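Local coordinates for protein excinuclease ABC, subunit A. (Deinococcus radiodurans, PDB 2VF7) that binds DNA and hydrolyses ATP as a zinc-containing UvrA-family member of the ABC superfamily, probably helping to recognise damaged DNA for excision repair, at residues 388-396 against 420-428. The protein carries 1 engineered substitution. Residues are numbered along the deposited sequence; the frame is centred on the assembly and turned at random.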
# COMPACT_ATOMS: atom_id res chain seq x y z
N LEU A 388 -18.17 -16.40 -5.81
CA LEU A 388 -18.33 -15.11 -6.47
C LEU A 388 -17.00 -14.45 -6.82
O LEU A 388 -16.97 -13.47 -7.57
CB LEU A 388 -19.06 -14.14 -5.55
CG LEU A 388 -20.56 -14.23 -5.32
CD1 LEU A 388 -20.89 -13.26 -4.19
CD2 LEU A 388 -21.37 -13.91 -6.58
N ARG A 389 -15.92 -14.93 -6.23
CA ARG A 389 -14.60 -14.37 -6.49
C ARG A 389 -13.92 -15.14 -7.61
O ARG A 389 -13.18 -14.59 -8.42
CB ARG A 389 -13.77 -14.35 -5.22
CG ARG A 389 -12.84 -13.18 -5.19
CD ARG A 389 -12.96 -12.36 -3.92
NE ARG A 389 -11.82 -12.54 -3.01
CZ ARG A 389 -10.56 -12.16 -3.25
NH1 ARG A 389 -10.21 -11.58 -4.40
NH2 ARG A 389 -9.63 -12.38 -2.32
N LEU A 390 -14.22 -16.44 -7.64
CA LEU A 390 -13.87 -17.32 -8.72
C LEU A 390 -14.49 -16.84 -10.05
O LEU A 390 -13.79 -16.71 -11.06
CB LEU A 390 -14.36 -18.73 -8.37
CG LEU A 390 -13.77 -19.88 -9.18
CD1 LEU A 390 -12.27 -19.89 -9.01
CD2 LEU A 390 -14.36 -21.24 -8.81
N ALA A 391 -15.79 -16.55 -10.02
CA ALA A 391 -16.53 -16.10 -11.19
C ALA A 391 -15.93 -14.82 -11.74
O ALA A 391 -15.75 -14.68 -12.95
CB ALA A 391 -17.98 -15.92 -10.85
N THR A 392 -15.57 -13.90 -10.84
CA THR A 392 -15.03 -12.58 -11.23
C THR A 392 -13.67 -12.69 -11.92
O THR A 392 -13.34 -11.88 -12.80
CB THR A 392 -14.93 -11.64 -10.00
OG1 THR A 392 -16.23 -11.54 -9.40
CG2 THR A 392 -14.48 -10.27 -10.41
N GLN A 393 -12.90 -13.69 -11.51
CA GLN A 393 -11.59 -13.96 -12.08
C GLN A 393 -11.72 -14.49 -13.50
O GLN A 393 -10.83 -14.30 -14.33
CB GLN A 393 -10.84 -15.01 -11.24
CG GLN A 393 -10.40 -14.58 -9.85
CD GLN A 393 -10.04 -13.09 -9.71
OE1 GLN A 393 -8.98 -12.62 -10.16
NE2 GLN A 393 -10.93 -12.35 -9.06
N LEU A 394 -12.84 -15.18 -13.76
CA LEU A 394 -13.05 -15.85 -15.04
C LEU A 394 -13.32 -14.87 -16.18
O LEU A 394 -13.32 -15.26 -17.35
CB LEU A 394 -14.15 -16.91 -14.93
CG LEU A 394 -13.70 -18.33 -14.59
CD1 LEU A 394 -14.89 -19.26 -14.50
CD2 LEU A 394 -12.72 -18.86 -15.64
N TYR A 395 -13.53 -13.60 -15.82
CA TYR A 395 -13.63 -12.52 -16.80
C TYR A 395 -12.74 -11.32 -16.48
O TYR A 395 -13.03 -10.20 -16.89
CB TYR A 395 -15.08 -12.11 -17.04
CG TYR A 395 -15.91 -11.68 -15.84
CD1 TYR A 395 -15.79 -10.41 -15.28
CD2 TYR A 395 -16.88 -12.54 -15.31
CE1 TYR A 395 -16.58 -10.01 -14.20
CE2 TYR A 395 -17.68 -12.15 -14.23
CZ TYR A 395 -17.52 -10.88 -13.69
OH TYR A 395 -18.31 -10.50 -12.63
N SER A 396 -11.65 -11.57 -15.77
CA SER A 396 -10.82 -10.48 -15.28
C SER A 396 -9.67 -10.22 -16.22
O SER A 396 -9.09 -9.12 -16.19
CB SER A 396 -10.28 -10.81 -13.89
OG SER A 396 -8.98 -11.36 -13.98
N LEU A 420 -18.54 -26.37 -10.61
CA LEU A 420 -17.32 -25.92 -9.96
C LEU A 420 -16.07 -26.42 -10.70
O LEU A 420 -15.17 -25.64 -11.02
CB LEU A 420 -17.31 -26.35 -8.49
CG LEU A 420 -15.96 -26.30 -7.74
CD1 LEU A 420 -15.66 -24.89 -7.26
CD2 LEU A 420 -15.90 -27.33 -6.61
N LEU A 421 -16.02 -27.72 -10.98
CA LEU A 421 -14.91 -28.33 -11.72
C LEU A 421 -14.65 -27.70 -13.09
O LEU A 421 -13.51 -27.58 -13.52
CB LEU A 421 -15.13 -29.84 -11.88
CG LEU A 421 -14.70 -30.69 -10.68
CD1 LEU A 421 -15.07 -32.16 -10.87
CD2 LEU A 421 -13.20 -30.55 -10.35
N SER A 422 -15.74 -27.29 -13.74
CA SER A 422 -15.70 -26.69 -15.07
C SER A 422 -15.20 -25.24 -15.07
O SER A 422 -14.58 -24.79 -16.04
CB SER A 422 -17.09 -26.80 -15.72
OG SER A 422 -17.41 -25.64 -16.45
N ALA A 423 -15.46 -24.51 -13.99
CA ALA A 423 -14.97 -23.14 -13.81
C ALA A 423 -13.50 -23.11 -13.43
O ALA A 423 -12.82 -22.13 -13.70
CB ALA A 423 -15.77 -22.43 -12.77
N LEU A 424 -13.02 -24.16 -12.77
CA LEU A 424 -11.61 -24.31 -12.42
C LEU A 424 -10.75 -24.65 -13.65
O LEU A 424 -9.64 -24.17 -13.78
CB LEU A 424 -11.42 -25.36 -11.32
CG LEU A 424 -12.02 -25.13 -9.92
CD1 LEU A 424 -11.80 -26.35 -9.01
CD2 LEU A 424 -11.47 -23.88 -9.27
N GLU A 425 -11.28 -25.48 -14.54
CA GLU A 425 -10.60 -25.82 -15.79
C GLU A 425 -10.53 -24.62 -16.71
O GLU A 425 -9.50 -24.39 -17.35
CB GLU A 425 -11.26 -27.01 -16.49
CG GLU A 425 -10.86 -27.23 -17.98
CD GLU A 425 -9.53 -27.97 -18.18
OE1 GLU A 425 -8.86 -28.33 -17.18
OE2 GLU A 425 -9.13 -28.18 -19.36
N ASN A 426 -11.61 -23.83 -16.76
CA ASN A 426 -11.61 -22.61 -17.58
C ASN A 426 -10.60 -21.60 -17.08
O ASN A 426 -9.94 -20.94 -17.87
CB ASN A 426 -12.99 -21.96 -17.64
CG ASN A 426 -13.95 -22.68 -18.57
OD1 ASN A 426 -13.57 -23.22 -19.62
ND2 ASN A 426 -15.22 -22.67 -18.20
N LEU A 427 -10.49 -21.49 -15.76
CA LEU A 427 -9.50 -20.64 -15.11
C LEU A 427 -8.09 -21.10 -15.44
O LEU A 427 -7.23 -20.29 -15.72
CB LEU A 427 -9.69 -20.63 -13.59
CG LEU A 427 -10.20 -19.36 -12.91
CD1 LEU A 427 -9.78 -19.36 -11.44
CD2 LEU A 427 -9.66 -18.10 -13.63
N LYS A 428 -7.87 -22.41 -15.36
CA LYS A 428 -6.60 -23.01 -15.75
C LYS A 428 -6.28 -22.64 -17.18
O LYS A 428 -5.22 -22.06 -17.44
CB LYS A 428 -6.68 -24.53 -15.61
CG LYS A 428 -5.37 -25.26 -15.73
CD LYS A 428 -5.59 -26.74 -15.65
CE LYS A 428 -5.57 -27.37 -17.01
NZ LYS A 428 -5.64 -28.85 -16.93
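Leu390 enters as a knob into the hole formed by Leu420, Ala423, Leu424 and Leu427, joining helices 382-393 and 417-428 of an ABC-type nucleotide-binding domain. Segments 388-393 and 420-428 cross at 37°, their axes 10.3 Å apart at closest, and no hydrogen bond links them. The enclosed side lies around this knob. Leu390 spreads both methyls over the second helix because chi1 of -164° sets CG opposite the backbone N: CD1 meets CD1 of Leu427 at 3.5 Å, while CD2 lies 3.9 Å from CD2 of Leu424. Leu405 and Tyr403 of strand 402-406 pack on Leu390 and Leu427 respectively, tying the helix pair to the mixed sheet. Gln393 offers Leu427 its CB, but OE1 bonds to Tyr403 OH, while NE2 donates to Arg389 O at 3.2 Å. On the partly exposed side, contacts stay close but solvent reaches the edge: the side chains of Leu394 and Asn426 cross at about a right angle, with CD2 of Leu394 against CB of Asn426. Replacing Leu394 by an alanine would probably open a gap beside Ala423 CB and Leu427 CD2. Here CD1 of Leu394 rests 3.7 Å from CB of Ala423, and CD2 lies against the backbone, 3.5 Å from Leu427 N.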